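Local coordinates for VMB-1 (Vibrio alginolyticus, PDB 6JV4), which probably hydrolyses the ring of beta-lactam antibiotics as a zinc-dependent metallo-beta-lactamase of subclass B1, at residues T47-I52 with K71-K76; D90-N95 with Q115-S120; G133-F138 with I149-P154; G162-S167 with N186-V191. All blocks are in the same frame, centred on the assembly; numbering follows the deposited sequence.

Contact 1: T47-I52 with K71-K76; sequences TEAHMI and KGLTIK
The imidazole of His50 is met at a slant by Lys76, whose CB lies 3.6 Å from His50 CE1. The two side chains run side by side and point the same way. The ring's ND1 is hydrogen-bonded to Ser77 OG, which limits its rotation. The other flat group is the carboxylate of Glu48. Lys76 bends at chi2 (-64°) and crosses the Glu48 side chain at a slant, with Lys76 CG 3.5 Å from Glu48 CD. Lys76 NZ runs on past the group, so its salt bridge to Glu48 OE2 is long at 4.0 Å. Contact through the methylenes therefore does much of the work on this partly exposed side.

Strands 48-52 and 74-79 are the two parallel strands of a beta-alpha-beta unit, joined through helix 58-70. Their backbones are bonded in a parallel ladder. Thr74 N donates to Thr47 O at 3.0 Å, Ala49 N to Thr74 O at 2.8 Å and Lys76 N to Ala49 O at 2.9 Å. All three bonds are nearly straight. Ala49 and Ile75 lie on the face turned to helix 58-70. There Ile75 CD1 comes 4.0 Å from Met51 CG, while Met51 also touches Ile65 and Ala49 packs on Ile68.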
loop_
_atom_site.group_PDB
_atom_site.type_symbol
_atom_site.label_atom_id
_atom_site.label_comp_id
_atom_site.label_asym_id
_atom_site.label_seq_id
_atom_site.Cartn_x
_atom_site.Cartn_y
_atom_site.Cartn_z
ATOM N N THR A 47 4.843 1.711 21.643
ATOM C CA THR A 47 3.504 2.311 21.864
ATOM C C THR A 47 3.098 3.162 20.663
ATOM O O THR A 47 2.082 3.843 20.783
ATOM C CB THR A 47 3.420 3.136 23.151
ATOM O OG1 THR A 47 4.401 4.161 23.060
ATOM C CG2 THR A 47 3.617 2.262 24.367
ATOM N N GLU A 48 3.891 3.159 19.589
ATOM C CA GLU A 48 3.569 3.983 18.403
ATOM C C GLU A 48 3.012 3.060 17.315
ATOM O O GLU A 48 3.471 1.932 17.160
ATOM C CB GLU A 48 4.795 4.752 17.934
ATOM C CG GLU A 48 5.369 5.646 19.025
ATOM C CD GLU A 48 6.608 6.397 18.582
ATOM O OE1 GLU A 48 7.368 5.869 17.741
ATOM O OE2 GLU A 48 6.819 7.499 19.116
ATOM N N ALA A 49 2.015 3.547 16.603
ATOM C CA ALA A 49 1.443 2.817 15.458
ATOM C C ALA A 49 1.615 3.665 14.213
ATOM O O ALA A 49 1.644 4.919 14.282
ATOM C CB ALA A 49 -0.024 2.538 15.667
ATOM N N HIS A 50 1.620 2.964 13.081
ATOM C CA HIS A 50 1.869 3.589 11.776
ATOM C C HIS A 50 0.964 2.939 10.751
ATOM O O HIS A 50 0.777 1.718 10.827
ATOM C CB HIS A 50 3.326 3.409 11.409
ATOM C CG HIS A 50 4.275 3.935 12.429
ATOM N ND1 HIS A 50 4.802 5.199 12.330
ATOM C CD2 HIS A 50 4.832 3.364 13.520
ATOM C CE1 HIS A 50 5.659 5.382 13.335
ATOM N NE2 HIS A 50 5.698 4.280 14.058
ATOM N N MET A 51 0.388 3.726 9.866
ATOM C CA MET A 51 -0.437 3.177 8.758
ATOM C C MET A 51 0.395 3.053 7.495
ATOM O O MET A 51 1.164 3.994 7.161
ATOM C CB MET A 51 -1.644 4.069 8.450
ATOM C CG MET A 51 -2.612 4.122 9.526
ATOM S SD MET A 51 -4.037 5.110 8.894
ATOM C CE MET A 51 -4.724 5.533 10.488
ATOM N N ILE A 52 0.166 1.980 6.748
ATOM C CA ILE A 52 0.618 1.810 5.359
ATOM C C ILE A 52 -0.663 1.783 4.518
ATOM O O ILE A 52 -1.396 0.804 4.649
ATOM C CB ILE A 52 1.495 0.556 5.201
ATOM C CG1 ILE A 52 2.757 0.654 6.081
ATOM C CG2 ILE A 52 1.828 0.358 3.734
ATOM C CD1 ILE A 52 3.550 -0.615 6.070
ATOM N N LYS A 71 -6.303 0.732 21.870
ATOM C CA LYS A 71 -5.276 -0.266 22.272
ATOM C C LYS A 71 -4.179 0.405 23.104
ATOM O O LYS A 71 -3.216 -0.274 23.451
ATOM C CB LYS A 71 -4.703 -0.980 21.048
ATOM C CG LYS A 71 -5.611 -2.039 20.465
ATOM C CD LYS A 71 -5.114 -2.644 19.169
ATOM C CE LYS A 71 -3.743 -3.290 19.245
ATOM N NZ LYS A 71 -3.761 -4.533 20.055
ATOM N N GLY A 72 -4.312 1.690 23.399
ATOM C CA GLY A 72 -3.308 2.469 24.142
ATOM C C GLY A 72 -2.132 2.888 23.267
ATOM O O GLY A 72 -1.101 3.283 23.810
ATOM N N LEU A 73 -2.300 2.892 21.948
ATOM C CA LEU A 73 -1.227 3.305 21.011
ATOM C C LEU A 73 -1.455 4.733 20.513
ATOM O O LEU A 73 -2.597 5.184 20.495
ATOM C CB LEU A 73 -1.234 2.312 19.849
ATOM C CG LEU A 73 -1.041 0.843 20.211
ATOM C CD1 LEU A 73 -1.258 -0.043 18.992
ATOM C CD2 LEU A 73 0.342 0.588 20.824
ATOM N N THR A 74 -0.372 5.419 20.158
ATOM C CA THR A 74 -0.355 6.735 19.484
ATOM C C THR A 74 -0.165 6.505 17.973
ATOM O O THR A 74 0.849 5.888 17.582
ATOM C CB THR A 74 0.778 7.622 19.991
ATOM O OG1 THR A 74 0.496 7.769 21.378
ATOM C CG2 THR A 74 0.809 8.998 19.374
ATOM N N ILE A 75 -1.064 7.042 17.163
ATOM C CA ILE A 75 -0.887 6.989 15.689
ATOM C C ILE A 75 0.104 8.093 15.307
ATOM O O ILE A 75 -0.258 9.286 15.350
ATOM C CB ILE A 75 -2.262 7.029 14.992
ATOM C CG1 ILE A 75 -2.083 7.198 13.479
ATOM C CG2 ILE A 75 -3.186 8.107 15.574
ATOM C CD1 ILE A 75 -1.475 6.017 12.805
ATOM N N LYS A 76 1.322 7.701 14.953
ATOM C CA LYS A 76 2.495 8.581 14.732
ATOM C C LYS A 76 2.575 9.042 13.280
ATOM O O LYS A 76 2.911 10.220 13.014
ATOM C CB LYS A 76 3.816 7.881 15.075
ATOM C CG LYS A 76 4.219 8.029 16.532
ATOM C CD LYS A 76 4.496 9.476 16.922
ATOM C CE LYS A 76 4.785 9.640 18.397
ATOM N NZ LYS A 76 5.096 11.052 18.723
#

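Contact 2: D90-N95 with Q115-S120; sequences DIPLLN and QKEVSS
Asn95 and Glu117 form the tight centre of the contact, their side chains coming from opposite directions. Asn95 ND2 donates to Glu117 OE2 at 2.8 Å with an N-H...O angle of 164°. The acceptor lies in the plane of the Asn95 amide. The amide does not lie in the plane of the carboxylate: ND2 approaches OE2 from above it, 39° out. The same ND2 makes a weak second bond to Val118 O at 3.2 Å. Glu117 reaches across because its CG is anti to the backbone N (chi1 -172°) and the rest of the chain is extended.

Ile91 makes the buried side. It lies in the first turn of helix 91-96 and puts its CG2 methyl 3.7 Å from both Glu117 O and Val118 O. It also touches Leu111 of helix 105-113 and Val80. The solvent side is formed by exposed residues. Pro92 and Glu117 slide past each other there, with Pro92 CB 3.5 Å from Glu117 OE1. At the other end, exposed Ser120 keeps its CB 3.9 Å from Asn95 OD1.

Asn95 OD1 is hydrogen-bonded to Thr101 OG1, which also pairs with Ser120 N. With the oxygen held there and the nitrogen held by Glu117 and Val118, the amide is fixed against flipping. The helix side chain thus ties the loop before strand 121-123 to strand 100-104.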
loop_
_atom_site.group_PDB
_atom_site.type_symbol
_atom_site.label_atom_id
_atom_site.label_comp_id
_atom_site.label_asym_id
_atom_site.label_seq_id
_atom_site.Cartn_x
_atom_site.Cartn_y
_atom_site.Cartn_z
ATOM N N ASP A 90 -7.193 9.400 2.547
ATOM C CA ASP A 90 -7.416 10.173 3.798
ATOM C C ASP A 90 -6.194 10.987 4.213
ATOM O O ASP A 90 -6.121 11.380 5.393
ATOM C CB ASP A 90 -8.037 9.275 4.865
ATOM C CG ASP A 90 -9.535 9.163 4.684
ATOM O OD1 ASP A 90 -10.201 10.236 4.541
ATOM O OD2 ASP A 90 -10.035 8.031 4.717
ATOM N N ILE A 91 -5.336 11.409 3.284
ATOM C CA ILE A 91 -4.274 12.391 3.629
ATOM C C ILE A 91 -4.880 13.630 4.308
ATOM O O ILE A 91 -4.316 14.103 5.310
ATOM C CB ILE A 91 -3.436 12.699 2.389
ATOM C CG1 ILE A 91 -2.483 11.536 2.073
ATOM C CG2 ILE A 91 -2.681 13.984 2.547
ATOM C CD1 ILE A 91 -1.667 11.802 0.849
ATOM N N PRO A 92 -5.977 14.249 3.790
ATOM C CA PRO A 92 -6.492 15.464 4.400
ATOM C C PRO A 92 -6.866 15.236 5.862
ATOM O O PRO A 92 -6.480 16.061 6.706
ATOM C CB PRO A 92 -7.691 15.831 3.513
ATOM C CG PRO A 92 -7.326 15.235 2.163
ATOM C CD PRO A 92 -6.664 13.925 2.530
ATOM N N LEU A 93 -7.590 14.158 6.158
ATOM C CA LEU A 93 -7.981 13.823 7.543
ATOM C C LEU A 93 -6.725 13.684 8.392
ATOM O O LEU A 93 -6.706 14.231 9.510
ATOM C CB LEU A 93 -8.808 12.539 7.583
ATOM C CG LEU A 93 -9.136 12.052 8.985
ATOM C CD1 LEU A 93 -10.030 13.078 9.720
ATOM C CD2 LEU A 93 -9.778 10.694 8.951
ATOM N N LEU A 94 -5.720 12.919 7.930
ATOM C CA LEU A 94 -4.536 12.698 8.796
ATOM C C LEU A 94 -3.804 14.023 9.001
ATOM O O LEU A 94 -3.360 14.301 10.156
ATOM C CB LEU A 94 -3.623 11.644 8.166
ATOM C CG LEU A 94 -4.217 10.251 8.012
ATOM C CD1 LEU A 94 -3.224 9.299 7.357
ATOM C CD2 LEU A 94 -4.680 9.657 9.309
ATOM N N ASN A 95 -3.708 14.839 7.966
ATOM C CA ASN A 95 -3.001 16.141 8.063
ATOM C C ASN A 95 -3.769 17.028 9.066
ATOM O O ASN A 95 -3.109 17.655 9.927
ATOM C CB ASN A 95 -2.830 16.774 6.691
ATOM C CG ASN A 95 -1.702 16.167 5.867
ATOM O OD1 ASN A 95 -0.924 15.320 6.358
ATOM N ND2 ASN A 95 -1.671 16.547 4.593
ATOM N N GLN A 115 -5.180 18.150 -8.092
ATOM C CA GLN A 115 -5.709 19.099 -7.087
ATOM C C GLN A 115 -6.078 18.341 -5.808
ATOM O O GLN A 115 -7.144 18.594 -5.236
ATOM C CB GLN A 115 -6.953 19.812 -7.653
ATOM C CG GLN A 115 -7.307 21.043 -6.853
ATOM C CD GLN A 115 -6.611 22.228 -7.442
ATOM O OE1 GLN A 115 -5.424 22.177 -7.744
ATOM N NE2 GLN A 115 -7.387 23.271 -7.711
ATOM N N LYS A 116 -5.184 17.476 -5.331
ATOM C CA LYS A 116 -5.301 16.790 -4.026
ATOM C C LYS A 116 -4.214 17.307 -3.086
ATOM O O LYS A 116 -3.095 17.684 -3.553
ATOM C CB LYS A 116 -5.125 15.284 -4.210
ATOM C CG LYS A 116 -6.139 14.642 -5.134
ATOM C CD LYS A 116 -7.389 14.295 -4.382
ATOM C CE LYS A 116 -8.348 13.403 -5.135
ATOM N NZ LYS A 116 -9.470 14.212 -5.659
ATOM N N GLU A 117 -4.529 17.281 -1.795
ATOM C CA GLU A 117 -3.585 17.723 -0.752
ATOM C C GLU A 117 -2.383 16.773 -0.781
ATOM O O GLU A 117 -2.605 15.568 -0.792
ATOM C CB GLU A 117 -4.290 17.695 0.600
ATOM C CG GLU A 117 -3.483 18.319 1.728
ATOM C CD GLU A 117 -4.260 18.442 3.033
ATOM O OE1 GLU A 117 -5.480 18.524 2.951
ATOM O OE2 GLU A 117 -3.645 18.413 4.125
ATOM N N VAL A 118 -1.184 17.330 -0.688
ATOM C CA VAL A 118 0.088 16.569 -0.646
ATOM C C VAL A 118 0.360 16.143 0.782
ATOM O O VAL A 118 -0.222 16.679 1.747
ATOM C CB VAL A 118 1.241 17.377 -1.266
ATOM C CG1 VAL A 118 0.978 17.658 -2.732
ATOM C CG2 VAL A 118 1.580 18.638 -0.488
ATOM N N SER A 119 1.246 15.170 0.918
ATOM C CA SER A 119 1.715 14.663 2.230
ATOM C C SER A 119 2.406 15.794 2.992
ATOM O O SER A 119 2.915 16.774 2.374
ATOM C CB SER A 119 2.632 13.478 2.031
ATOM O OG SER A 119 3.901 13.887 1.541
ATOM N N SER A 120 2.491 15.632 4.301
ATOM C CA SER A 120 3.222 16.601 5.162
ATOM C C SER A 120 4.733 16.440 4.953
ATOM O O SER A 120 5.498 17.399 5.112
ATOM C CB SER A 120 2.800 16.443 6.590
ATOM O OG SER A 120 3.196 15.199 7.166
#

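Contact 3: G133-F138 with I149-P154; sequences GVASVF and IVVWLP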
loop_
_atom_site.group_PDB
_atom_site.type_symbol
_atom_site.label_atom_id
_atom_site.label_comp_id
_atom_site.label_asym_id
_atom_site.label_seq_id
_atom_site.Cartn_x
_atom_site.Cartn_y
_atom_site.Cartn_z
ATOM N N GLY A 133 14.447 0.499 11.515
ATOM C CA GLY A 133 14.670 -0.937 11.782
ATOM C C GLY A 133 13.425 -1.791 11.569
ATOM O O GLY A 133 13.473 -3.007 11.902
ATOM N N VAL A 134 12.312 -1.192 11.139
ATOM C CA VAL A 134 10.985 -1.880 11.173
ATOM C C VAL A 134 10.333 -1.849 9.786
ATOM O O VAL A 134 9.643 -2.802 9.463
ATOM C CB VAL A 134 10.066 -1.238 12.223
ATOM C CG1 VAL A 134 8.669 -1.839 12.260
ATOM C CG2 VAL A 134 10.725 -1.371 13.589
ATOM N N ALA A 135 10.408 -0.723 9.090
ATOM C CA ALA A 135 9.699 -0.567 7.801
ATOM C C ALA A 135 10.538 0.255 6.837
ATOM O O ALA A 135 10.846 1.414 7.153
ATOM C CB ALA A 135 8.329 0.007 7.977
ATOM N N SER A 136 10.792 -0.318 5.650
ATOM C CA SER A 136 11.643 0.269 4.599
ATOM C C SER A 136 10.824 0.479 3.331
ATOM O O SER A 136 10.261 -0.503 2.846
ATOM C CB SER A 136 12.818 -0.640 4.290
ATOM O OG SER A 136 13.502 -0.920 5.511
ATOM N N VAL A 137 10.805 1.694 2.836
ATOM C CA VAL A 137 10.179 2.022 1.520
ATOM C C VAL A 137 11.160 1.749 0.403
ATOM O O VAL A 137 12.381 2.065 0.515
ATOM C CB VAL A 137 9.742 3.490 1.506
ATOM C CG1 VAL A 137 9.400 3.961 0.100
ATOM C CG2 VAL A 137 8.580 3.698 2.450
ATOM N N PHE A 138 10.687 1.127 -0.660
ATOM C CA PHE A 138 11.491 0.919 -1.871
ATOM C C PHE A 138 10.674 1.346 -3.083
ATOM O O PHE A 138 9.551 0.879 -3.233
ATOM C CB PHE A 138 11.928 -0.528 -2.041
ATOM C CG PHE A 138 12.690 -0.810 -3.307
ATOM C CD1 PHE A 138 13.913 -0.210 -3.567
ATOM C CD2 PHE A 138 12.232 -1.718 -4.235
ATOM C CE1 PHE A 138 14.630 -0.500 -4.721
ATOM C CE2 PHE A 138 12.964 -2.051 -5.357
ATOM C CZ PHE A 138 14.169 -1.427 -5.623
ATOM N N ILE A 149 5.120 2.619 -4.706
ATOM C CA ILE A 149 6.210 2.084 -3.848
ATOM C C ILE A 149 5.754 0.817 -3.159
ATOM O O ILE A 149 4.551 0.561 -3.002
ATOM C CB ILE A 149 6.631 3.153 -2.805
ATOM C CG1 ILE A 149 5.461 3.693 -2.014
ATOM C CG2 ILE A 149 7.392 4.280 -3.496
ATOM C CD1 ILE A 149 5.850 4.487 -0.772
ATOM N N VAL A 150 6.731 0.037 -2.686
ATOM C CA VAL A 150 6.445 -1.108 -1.812
ATOM C C VAL A 150 7.078 -0.815 -0.450
ATOM O O VAL A 150 7.973 0.047 -0.347
ATOM C CB VAL A 150 6.952 -2.421 -2.430
ATOM C CG1 VAL A 150 6.288 -2.686 -3.780
ATOM C CG2 VAL A 150 8.474 -2.466 -2.512
ATOM N N VAL A 151 6.625 -1.560 0.536
ATOM C CA VAL A 151 7.126 -1.358 1.912
ATOM C C VAL A 151 7.496 -2.720 2.460
ATOM O O VAL A 151 6.653 -3.617 2.443
ATOM C CB VAL A 151 6.119 -0.631 2.799
ATOM C CG1 VAL A 151 6.759 -0.328 4.155
ATOM C CG2 VAL A 151 5.605 0.634 2.120
ATOM N N TRP A 152 8.736 -2.845 2.914
ATOM C CA TRP A 152 9.300 -4.085 3.475
ATOM C C TRP A 152 9.374 -4.033 4.983
ATOM O O TRP A 152 9.817 -3.027 5.489
ATOM C CB TRP A 152 10.702 -4.270 2.903
ATOM C CG TRP A 152 11.493 -5.443 3.409
ATOM C CD1 TRP A 152 12.735 -5.344 3.966
ATOM C CD2 TRP A 152 11.221 -6.854 3.291
ATOM N NE1 TRP A 152 13.246 -6.591 4.228
ATOM C CE2 TRP A 152 12.329 -7.538 3.842
ATOM C CE3 TRP A 152 10.165 -7.626 2.780
ATOM C CZ2 TRP A 152 12.433 -8.931 3.816
ATOM C CZ3 TRP A 152 10.240 -8.997 2.811
ATOM C CH2 TRP A 152 11.371 -9.658 3.316
ATOM N N LEU A 153 8.912 -5.086 5.651
ATOM C CA LEU A 153 8.952 -5.195 7.124
ATOM C C LEU A 153 9.969 -6.294 7.415
ATOM O O LEU A 153 9.640 -7.469 7.340
ATOM C CB LEU A 153 7.561 -5.546 7.644
ATOM C CG LEU A 153 6.431 -4.617 7.218
ATOM C CD1 LEU A 153 5.107 -5.008 7.894
ATOM C CD2 LEU A 153 6.757 -3.181 7.460
ATOM N N PRO A 154 11.254 -5.930 7.625
ATOM C CA PRO A 154 12.322 -6.912 7.680
ATOM C C PRO A 154 12.161 -7.891 8.849
ATOM O O PRO A 154 12.613 -9.044 8.712
ATOM C CB PRO A 154 13.588 -6.022 7.810
ATOM C CG PRO A 154 13.109 -4.719 8.385
ATOM C CD PRO A 154 11.781 -4.553 7.654
#
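Strands 135-138 and 150-153 form a beta hairpin. The long loop between them carries His144, a ligand of one zinc ion. The pairing is antiparallel and regular. Ser136 and Trp152 are a hydrogen-bonded pair, with Ser136 N to Trp152 O at 2.9 Å and Trp152 N to Ser136 O at 2.8 Å. Phe138 and Val150 are another, with Phe138 N to Val150 O at 2.9 Å and Val150 N donating back to Phe138 O. Val137 and Val151 form the non-hydrogen-bonded pair between them.

The face with Val137 and Val151 is apolar. Ile149 has chi1 at 53°, with CG1 between the backbone N and the carbonyl carbon. This sends its CD1 to within 3.7 Å of Val137 CG1, and the two side chains cross. Further along, Leu153 CD2 lies 3.6 Å from Ala135 CB. On the other face Val150 CG2 sits at the edge of the Phe138 ring, 4.0 Å from Phe138 CB. Within its own segment, Trp152 has Pro154 CA over one ring face, 3.5 Å above the plane and toward the rim. Ser136 OG is hydrogen-bonded to Glu129.

Strand 127-129 flanks the hairpin beside 135-138, and strand 158-162 flanks it beside 150-153. Val134 and Leu153 pack on strand 36-45 of the other sheet. On the opposite face Phe138 makes a cation-pi contact with Arg194, at the end of helix 184-194.

Contact 4: G162-S167 with N186-V191; sequences GCFVKS and NSMQKV. With ZN (zinc ion), chain F.
Phe164 and Met188 make the main aromatic contact. Phe164 CG is anti to the backbone N (chi1 -178°), and the ring projects toward helix 184-194. The Met188 side chain slides past it in the opposite direction, bent at both chi2 and chi3. Its SD lies 4.6 Å from the ring centroid and 53° off the normal, an oblique Met-aromatic contact. Trp184 stacks on the same ring.

Apolar contacts add to this pair. Met188 CE is tight against Phe164 CE2 at 3.3 Å and also touches Val165 CG2 at 4.1 Å. Ser187 CB meets the ring edge near its plane, 3.6 Å from Phe164 CZ. Val191 CG2 comes 3.7 Å from Phe164 CE2.

Phe164 O sits beside Met188 CE and is hydrogen-bonded to Trp184 NE1. Ser187 OG is bonded to Ala142 O.

Metal binding belongs to Cys163, just before Phe164. Cys163 SG binds zinc at 2.3 Å, and Asp86 and His205 bind the same ion. Cys163 and Phe164 are the central residues of a type I turn from Gly162 to Val165.

That turn follows strand 158-162 and packs against helix 184-194, while helix 212-226 meets both segments through Leu214, which touches Val165 and Met188.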
loop_
_atom_site.group_PDB
_atom_site.type_symbol
_atom_site.label_atom_id
_atom_site.label_comp_id
_atom_site.label_asym_id
_atom_site.label_seq_id
_atom_site.Cartn_x
_atom_site.Cartn_y
_atom_site.Cartn_z
ATOM N N GLY A 162 1.134 -3.344 -2.273
ATOM C CA GLY A 162 0.147 -2.368 -2.716
ATOM C C GLY A 162 -0.355 -2.696 -4.099
ATOM O O GLY A 162 -0.298 -3.887 -4.533
ATOM N N CYS A 163 -0.827 -1.705 -4.835
ATOM C CA CYS A 163 -1.467 -2.001 -6.131
ATOM C C CYS A 163 -0.478 -2.371 -7.230
ATOM O O CYS A 163 -0.920 -2.814 -8.285
ATOM C CB CYS A 163 -2.402 -0.883 -6.526
ATOM S SG CYS A 163 -3.774 -0.837 -5.336
ATOM N N PHE A 164 0.831 -2.239 -6.980
ATOM C CA PHE A 164 1.896 -2.767 -7.841
ATOM C C PHE A 164 1.864 -4.290 -7.889
ATOM O O PHE A 164 2.461 -4.860 -8.879
ATOM C CB PHE A 164 3.212 -2.295 -7.242
ATOM C CG PHE A 164 4.470 -2.668 -7.975
ATOM C CD1 PHE A 164 4.786 -2.054 -9.176
ATOM C CD2 PHE A 164 5.351 -3.588 -7.426
ATOM C CE1 PHE A 164 5.958 -2.359 -9.839
ATOM C CE2 PHE A 164 6.488 -3.945 -8.135
ATOM C CZ PHE A 164 6.813 -3.304 -9.314
ATOM N N VAL A 165 1.291 -4.944 -6.883
ATOM C CA VAL A 165 1.227 -6.440 -6.850
ATOM C C VAL A 165 -0.239 -6.875 -6.941
ATOM O O VAL A 165 -1.078 -6.417 -6.147
ATOM C CB VAL A 165 1.921 -7.029 -5.614
ATOM C CG1 VAL A 165 1.827 -8.544 -5.574
ATOM C CG2 VAL A 165 3.361 -6.526 -5.538
ATOM N N LYS A 166 -0.520 -7.764 -7.899
ATOM C CA LYS A 166 -1.871 -8.352 -8.041
ATOM C C LYS A 166 -1.940 -9.631 -7.203
ATOM O O LYS A 166 -0.915 -10.241 -6.889
ATOM C CB LYS A 166 -2.148 -8.677 -9.516
ATOM C CG LYS A 166 -1.955 -7.521 -10.484
ATOM C CD LYS A 166 -2.771 -6.283 -10.127
ATOM C CE LYS A 166 -4.266 -6.438 -10.272
ATOM N NZ LYS A 166 -4.957 -5.135 -10.062
ATOM N N SER A 167 -3.146 -10.061 -6.907
ATOM C CA SER A 167 -3.337 -11.329 -6.195
ATOM C C SER A 167 -3.072 -12.476 -7.164
ATOM O O SER A 167 -3.141 -12.316 -8.375
ATOM C CB SER A 167 -4.717 -11.433 -5.592
ATOM O OG SER A 167 -5.672 -11.652 -6.621
ATOM N N ASN A 186 9.961 -5.099 -15.509
ATOM C CA ASN A 186 11.329 -4.720 -15.093
ATOM C C ASN A 186 11.278 -4.217 -13.640
ATOM O O ASN A 186 12.097 -4.606 -12.806
ATOM C CB ASN A 186 11.937 -3.645 -15.996
ATOM C CG ASN A 186 13.397 -3.394 -15.681
ATOM O OD1 ASN A 186 14.204 -4.328 -15.645
ATOM N ND2 ASN A 186 13.756 -2.149 -15.418
ATOM N N SER A 187 10.339 -3.350 -13.328
ATOM C CA SER A 187 10.181 -2.877 -11.930
ATOM C C SER A 187 9.959 -4.069 -11.008
ATOM O O SER A 187 10.510 -4.108 -9.918
ATOM C CB SER A 187 9.019 -1.927 -11.874
ATOM O OG SER A 187 9.285 -0.818 -12.738
ATOM N N MET A 188 9.113 -5.003 -11.428
ATOM C CA MET A 188 8.826 -6.212 -10.616
ATOM C C MET A 188 10.103 -7.055 -10.402
ATOM O O MET A 188 10.268 -7.613 -9.272
ATOM C CB MET A 188 7.720 -7.063 -11.231
ATOM C CG MET A 188 7.241 -8.167 -10.266
ATOM S SD MET A 188 6.594 -7.519 -8.680
ATOM C CE MET A 188 5.127 -6.699 -9.252
ATOM N N GLN A 189 10.936 -7.186 -11.430
ATOM C CA GLN A 189 12.192 -7.954 -11.281
ATOM C C GLN A 189 13.053 -7.321 -10.198
ATOM O O GLN A 189 13.720 -8.066 -9.454
ATOM C CB GLN A 189 12.950 -8.104 -12.589
ATOM C CG GLN A 189 14.033 -9.165 -12.471
ATOM C CD GLN A 189 13.457 -10.541 -12.272
ATOM O OE1 GLN A 189 12.490 -10.928 -12.935
ATOM N NE2 GLN A 189 14.089 -11.328 -11.412
ATOM N N LYS A 190 13.079 -5.971 -10.085
ATOM C CA LYS A 190 13.860 -5.318 -9.004
ATOM C C LYS A 190 13.355 -5.779 -7.646
ATOM O O LYS A 190 14.166 -6.058 -6.742
ATOM C CB LYS A 190 13.808 -3.797 -9.173
ATOM C CG LYS A 190 14.500 -3.344 -10.448
ATOM C CD LYS A 190 14.519 -1.856 -10.576
ATOM C CE LYS A 190 15.145 -1.436 -11.881
ATOM N NZ LYS A 190 14.660 -0.076 -12.204
ATOM N N VAL A 191 12.031 -5.865 -7.484
ATOM C CA VAL A 191 11.417 -6.297 -6.205
ATOM C C VAL A 191 11.754 -7.769 -5.970
ATOM O O VAL A 191 12.078 -8.114 -4.860
ATOM C CB VAL A 191 9.913 -6.001 -6.201
ATOM C CG1 VAL A 191 9.243 -6.550 -4.955
ATOM C CG2 VAL A 191 9.698 -4.513 -6.327
HETATM ZN ZN ZN F . -5.883 -0.297 -6.216
#

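Contacts 1 and 2 belong to the half of the fold built on the seven-stranded sheet, contacts 3 and 4 to the half with the five-stranded one. One point where the two sheets meet is Ile52 CD1 of contact 1, 3.7 Å from Val151 CG1 of contact 3. Contact 2 joins contact 1 through Met51 CE and Leu94 CD2, 4.3 Å apart. Contacts 3 and 4 have centres about 14 Å apart, and Val150 CG1 is 3.9 Å from Phe164 CD2. Contact 4 holds the zinc ligand Cys163. In contact 3 the Ile149 side chain is about 6 Å from that of the zinc ligand His82. The Ile91 side chain of contact 2 is about 13 Å from a zinc ion.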